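Local structure of oxidoreductase (3K1Y) at residues S26-Q29 with I30-I34; T39-V42 with S43-E47; K75-E78 with I79-A82. The protein is probably an FMN-dependent oxidoreductase of the NADPH-dependent FMN reductase family, with a flavodoxin-like fold. All blocks are in the same frame, centred on the assembly; numbering follows the deposited sequence.

Interaction 1: residues S26-Q29 with I30-I34; sequences STRQ and IADSI. With SO4 (sulfate ion), chain G.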
# COMPACT_ATOMS: atom_id res chain seq x y z
N SER A 26 -14.94 10.56 17.78
CA SER A 26 -14.26 11.47 16.86
C SER A 26 -14.53 11.06 15.42
O SER A 26 -14.50 11.90 14.52
CB SER A 26 -12.75 11.47 17.10
OG SER A 26 -12.43 12.06 18.34
N THR A 27 -14.76 9.77 15.19
CA THR A 27 -15.03 9.30 13.84
C THR A 27 -16.42 9.76 13.40
O THR A 27 -16.63 10.14 12.24
CB THR A 27 -14.98 7.76 13.72
OG1 THR A 27 -13.72 7.27 14.19
CG2 THR A 27 -15.14 7.35 12.27
N ARG A 28 -17.38 9.74 14.33
CA ARG A 28 -18.73 10.17 14.01
C ARG A 28 -18.77 11.68 13.81
O ARG A 28 -19.61 12.19 13.07
CB ARG A 28 -19.71 9.77 15.12
CG ARG A 28 -21.13 10.32 14.94
CD ARG A 28 -21.66 10.06 13.53
NE ARG A 28 -23.08 10.39 13.38
CZ ARG A 28 -24.06 9.76 14.03
NH1 ARG A 28 -23.77 8.78 14.87
NH2 ARG A 28 -25.32 10.11 13.84
N GLN A 29 -17.85 12.39 14.46
CA GLN A 29 -17.80 13.85 14.33
C GLN A 29 -17.33 14.30 12.94
O GLN A 29 -17.93 15.21 12.35
CB GLN A 29 -16.90 14.44 15.41
CG GLN A 29 -17.39 14.10 16.82
CD GLN A 29 -16.47 14.60 17.93
OE1 GLN A 29 -15.26 14.35 17.92
NE2 GLN A 29 -17.05 15.29 18.90
N ILE A 30 -16.29 13.68 12.39
CA ILE A 30 -15.84 14.10 11.07
C ILE A 30 -16.84 13.59 10.04
O ILE A 30 -17.05 14.22 9.00
CB ILE A 30 -14.43 13.56 10.73
CG1 ILE A 30 -14.04 14.07 9.34
CG2 ILE A 30 -14.40 12.03 10.79
CD1 ILE A 30 -12.64 13.72 8.93
N ALA A 31 -17.47 12.46 10.35
CA ALA A 31 -18.47 11.88 9.47
C ALA A 31 -19.63 12.87 9.34
O ALA A 31 -20.14 13.11 8.25
CB ALA A 31 -18.96 10.56 10.04
N ASP A 32 -20.04 13.45 10.47
CA ASP A 32 -21.14 14.42 10.46
C ASP A 32 -20.73 15.68 9.70
O ASP A 32 -21.53 16.25 8.96
CB ASP A 32 -21.57 14.79 11.88
CG ASP A 32 -22.23 13.63 12.61
OD1 ASP A 32 -22.75 12.73 11.92
OD2 ASP A 32 -22.26 13.64 13.86
N SER A 33 -19.49 16.12 9.89
CA SER A 33 -19.02 17.31 9.19
C SER A 33 -19.08 17.04 7.71
O SER A 33 -19.52 17.89 6.93
CB SER A 33 -17.59 17.65 9.58
OG SER A 33 -17.55 18.28 10.85
N ILE A 34 -18.67 15.84 7.32
CA ILE A 34 -18.67 15.49 5.91
C ILE A 34 -20.09 15.47 5.33
O ILE A 34 -20.34 16.10 4.31
CB ILE A 34 -17.97 14.13 5.64
CG1 ILE A 34 -16.52 14.20 6.11
CG2 ILE A 34 -18.01 13.81 4.15
CD1 ILE A 34 -15.67 13.01 5.73
S SO4 G . -13.47 7.22 18.04
O1 SO4 G . -12.98 7.66 16.84
O2 SO4 G . -13.17 8.27 18.91
O3 SO4 G . -14.83 7.01 17.94
O4 SO4 G . -12.87 6.01 18.41
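Arg28 and Asp32 form an i to i+4 salt bridge on the first turns of helix 26-44. NE of Arg28 gives its N-H to OD1 of Asp32 at 2.8 Å, meeting the syn side of the carboxylate. OD1 lies at the guanidinium edge, near its plane, while the two flat groups are turned 75° apart. CG of Arg28 stands anti to the backbone N (chi1 174°), and a bend at chi2 swings the chain along the helix to Asp32. The backbone bond from Asp32 N to Arg28 O, 2.9 Å, ties the same pair. On another side, CG2 of Ile30 sits 3.3 Å from Thr27 O.

The helix start holds a sulfate ion. OG1 of Thr27 reaches its O1 at 2.8 Å, and Ser26 N reaches O2 at 3.1 Å. Ser25 OG and Ser22 N also bind this ion. In flavodoxin-like relatives the loop after the first strand and the start of this helix take the FMN phosphate, so the sulfate probably marks that site. NH1 of Arg28 has a second acid partner, Glu55. Helix 26-44 is the beta-alpha-beta crossover helix joining strands 12-18 and 49-55. Thr27 and Ala31 pack on strands 12-18 and 88-94, and Ile30 on strand 150-159.

Interaction 2: residues T39-V42 with S43-E47; sequences TAAV and SARGE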
# COMPACT_ATOMS: atom_id res chain seq x y z
N THR A 39 -24.59 17.79 2.33
CA THR A 39 -25.96 18.28 2.31
C THR A 39 -26.01 19.69 1.74
O THR A 39 -26.87 20.02 0.93
CB THR A 39 -26.59 18.28 3.72
OG1 THR A 39 -26.67 16.94 4.20
CG2 THR A 39 -28.00 18.87 3.68
N ALA A 40 -25.07 20.53 2.15
CA ALA A 40 -25.03 21.90 1.65
C ALA A 40 -24.70 21.89 0.16
O ALA A 40 -25.34 22.60 -0.62
CB ALA A 40 -23.99 22.72 2.42
N ALA A 41 -23.71 21.09 -0.22
CA ALA A 41 -23.29 21.00 -1.62
C ALA A 41 -24.42 20.56 -2.56
O ALA A 41 -24.51 21.06 -3.69
CB ALA A 41 -22.10 20.05 -1.74
N VAL A 42 -25.26 19.63 -2.11
CA VAL A 42 -26.38 19.17 -2.93
C VAL A 42 -27.45 20.27 -2.95
O VAL A 42 -28.18 20.43 -3.93
CB VAL A 42 -27.00 17.89 -2.38
CG1 VAL A 42 -28.32 17.62 -3.09
CG2 VAL A 42 -26.05 16.74 -2.58
N SER A 43 -27.52 21.01 -1.85
CA SER A 43 -28.47 22.10 -1.74
C SER A 43 -28.07 23.17 -2.75
O SER A 43 -28.91 23.73 -3.43
CB SER A 43 -28.47 22.66 -0.32
OG SER A 43 -29.36 23.75 -0.20
N ALA A 44 -26.77 23.44 -2.84
CA ALA A 44 -26.25 24.44 -3.78
C ALA A 44 -26.52 24.04 -5.23
O ALA A 44 -26.62 24.89 -6.12
CB ALA A 44 -24.77 24.65 -3.56
N ARG A 45 -26.65 22.75 -5.47
CA ARG A 45 -26.92 22.31 -6.82
C ARG A 45 -28.43 22.20 -7.09
O ARG A 45 -28.85 21.65 -8.10
CB ARG A 45 -26.18 20.99 -7.08
CG ARG A 45 -24.69 21.25 -7.37
CD ARG A 45 -23.82 20.04 -7.13
NE ARG A 45 -23.02 20.22 -5.93
CZ ARG A 45 -21.74 20.59 -5.93
NH1 ARG A 45 -21.10 20.82 -7.07
NH2 ARG A 45 -21.12 20.75 -4.78
N GLY A 46 -29.23 22.76 -6.19
CA GLY A 46 -30.67 22.77 -6.38
C GLY A 46 -31.50 21.60 -5.86
O GLY A 46 -32.71 21.56 -6.08
N GLU A 47 -30.86 20.66 -5.17
CA GLU A 47 -31.60 19.51 -4.66
C GLU A 47 -31.56 19.29 -3.15
O GLU A 47 -30.89 20.01 -2.42
CB GLU A 47 -31.13 18.25 -5.39
CG GLU A 47 -31.72 18.15 -6.77
CD GLU A 47 -31.34 16.87 -7.47
OE1 GLU A 47 -30.24 16.82 -8.06
OE2 GLU A 47 -32.14 15.92 -7.41
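A bend at chi3 (-108°) turns the guanidinium of Arg45 back over the helix end toward Ala41, while CG stands beside the backbone N, anti to the carbonyl carbon. NE then donates to Ala41 O at 2.8 Å. The bond is bent. The donor stands above the carbonyl plane, 55° out of it, and so misses the lone-pair directions. NH2 comes 3.3 Å from CB of Ala41, which lies at the guanidinium edge. The backbone N of Arg45 makes weak bonds to Ala41 O and to Val42 O. The side-chain bond therefore adds a second grip on a carbonyl that the fading helix holds poorly.

Beyond Arg45 the chain closes in a Schellman motif. Glu47 N donates to Val42 O at 3.0 Å, and Gly46 N to Ser43 O at 2.9 Å. Gly46 is the C-prime residue, with a positive phi of 89°. The turn also brings Glu47 alongside Val42, with CB of Glu47 3.7 Å from CG1 of Val42. This apolar touch accompanies the wrapping backbone bond. One turn earlier, Ala44 N bonds to Ala40 O at 2.8 Å, the regular helical pattern.

The carboxylate of Glu47 leads away and forms a salt bridge with Arg12. OG1 of Thr39 bonds back to Ser35 O. The contact ends the helix of the beta-alpha-beta unit and starts the return to strand 49-55. Thr39 and Val42 pack on Leu49 of that strand. Ala41 and Arg45 touch Ala183 of helix 165-188, and Glu47 touches Val187 there.

Interaction 3: residues K75-E78 with I79-A82; sequences KLEE and ITSA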
# COMPACT_ATOMS: atom_id res chain seq x y z
N LYS A 75 -32.64 -5.64 10.56
CA LYS A 75 -31.92 -4.38 10.61
C LYS A 75 -30.81 -4.26 9.58
O LYS A 75 -30.72 -3.26 8.87
CB LYS A 75 -31.34 -4.14 12.01
CG LYS A 75 -30.44 -2.91 12.09
CD LYS A 75 -30.62 -2.16 13.39
CE LYS A 75 -30.27 -3.02 14.59
NZ LYS A 75 -30.66 -2.32 15.86
N LEU A 76 -29.96 -5.29 9.49
CA LEU A 76 -28.85 -5.30 8.54
C LEU A 76 -29.35 -5.36 7.10
O LEU A 76 -28.78 -4.71 6.22
CB LEU A 76 -27.93 -6.49 8.84
CG LEU A 76 -26.57 -6.62 8.15
CD1 LEU A 76 -25.81 -5.30 8.15
CD2 LEU A 76 -25.77 -7.69 8.88
N GLU A 77 -30.42 -6.12 6.86
CA GLU A 77 -30.97 -6.21 5.51
C GLU A 77 -31.46 -4.83 5.09
O GLU A 77 -31.32 -4.45 3.92
CB GLU A 77 -32.15 -7.20 5.47
CG GLU A 77 -32.77 -7.38 4.08
CD GLU A 77 -31.82 -8.03 3.08
OE1 GLU A 77 -31.41 -9.20 3.31
OE2 GLU A 77 -31.48 -7.39 2.07
N GLU A 78 -32.02 -4.08 6.03
CA GLU A 78 -32.50 -2.74 5.72
C GLU A 78 -31.33 -1.80 5.43
O GLU A 78 -31.40 -0.96 4.52
CB GLU A 78 -33.33 -2.19 6.87
CG GLU A 78 -34.76 -2.68 6.87
CD GLU A 78 -35.53 -2.25 8.10
OE1 GLU A 78 -35.11 -1.26 8.75
OE2 GLU A 78 -36.56 -2.88 8.41
N ILE A 79 -30.25 -1.96 6.18
CA ILE A 79 -29.07 -1.13 6.00
C ILE A 79 -28.36 -1.40 4.68
O ILE A 79 -28.11 -0.48 3.91
CB ILE A 79 -28.06 -1.34 7.14
CG1 ILE A 79 -28.73 -0.98 8.48
CG2 ILE A 79 -26.81 -0.51 6.89
CD1 ILE A 79 -27.92 -1.35 9.69
N THR A 80 -28.05 -2.67 4.39
CA THR A 80 -27.36 -3.00 3.15
C THR A 80 -28.17 -2.65 1.90
O THR A 80 -27.60 -2.18 0.91
CB THR A 80 -26.97 -4.51 3.09
OG1 THR A 80 -28.13 -5.32 3.26
CG2 THR A 80 -25.96 -4.84 4.17
N SER A 81 -29.48 -2.88 1.94
CA SER A 81 -30.33 -2.57 0.79
C SER A 81 -30.38 -1.08 0.47
O SER A 81 -30.32 -0.69 -0.69
CB SER A 81 -31.75 -3.09 1.02
OG SER A 81 -31.76 -4.50 1.09
N ALA A 82 -30.48 -0.26 1.51
CA ALA A 82 -30.53 1.18 1.32
C ALA A 82 -29.16 1.64 0.84
O ALA A 82 -29.06 2.49 -0.04
CB ALA A 82 -30.89 1.88 2.64
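Leu76 O is gripped twice by Thr80. Thr80 N meets it at 2.8 Å in a nearly straight bond, with an N-H...O angle of 179°. The hydroxyl OG1 adds a second bond at 3.1 Å. It can do so because, with chi1 at 56°, OG1 is flanked by both backbone branches of Thr80 and points back to the previous turn. The methyl CG2 of Thr80 meets CD1 of Leu76 at 4.0 Å.

Ser81 repeats the double grip on Glu77. Its N and OG reach Glu77 O from opposite faces of the carbonyl plane, OG at 2.9 Å. The Glu77 chain bends at chi2 and brings OE2 to 3.1 Å from the same OG. Elsewhere on the helix, Lys75 and Ile79 run side by side, with CG of Lys75 3.8 Å from CD1 of Ile79. CG1 of Ile79 also comes within 3.1 Å of Lys75 O.

These are the i to i+4 contacts of helix 74-85, which leads into strand 88-94. Most residues of this contact are exposed, while Leu76 is buried. Lys75 and Ile79 lean on Leu59, Leu76 on Ala66, and Thr80 on Leu111, just beyond helix 102-110.

In the fold
Interactions 1 and 2 mark the two ends of helix 26-44, with centres about 19 Å apart. Interaction 1 starts the helix beside the sulfate, at what is probably the flavin phosphate site. Interaction 2 ends it on the surface, its centre about 18 Å from the centre of the chain. Interaction 3 lies on helix 74-85, about 21 Å from interaction 1 and 26 Å from interaction 2, centre to centre. None of the three touches another. Both helices belong to the same parallel alpha/beta fold: helix 26-44 joins strands 12-18 and 49-55, and helix 74-85 leads to strand 88-94. The side chain of Lys75 is about 6 Å from a different bound sulfate, not that of interaction 1.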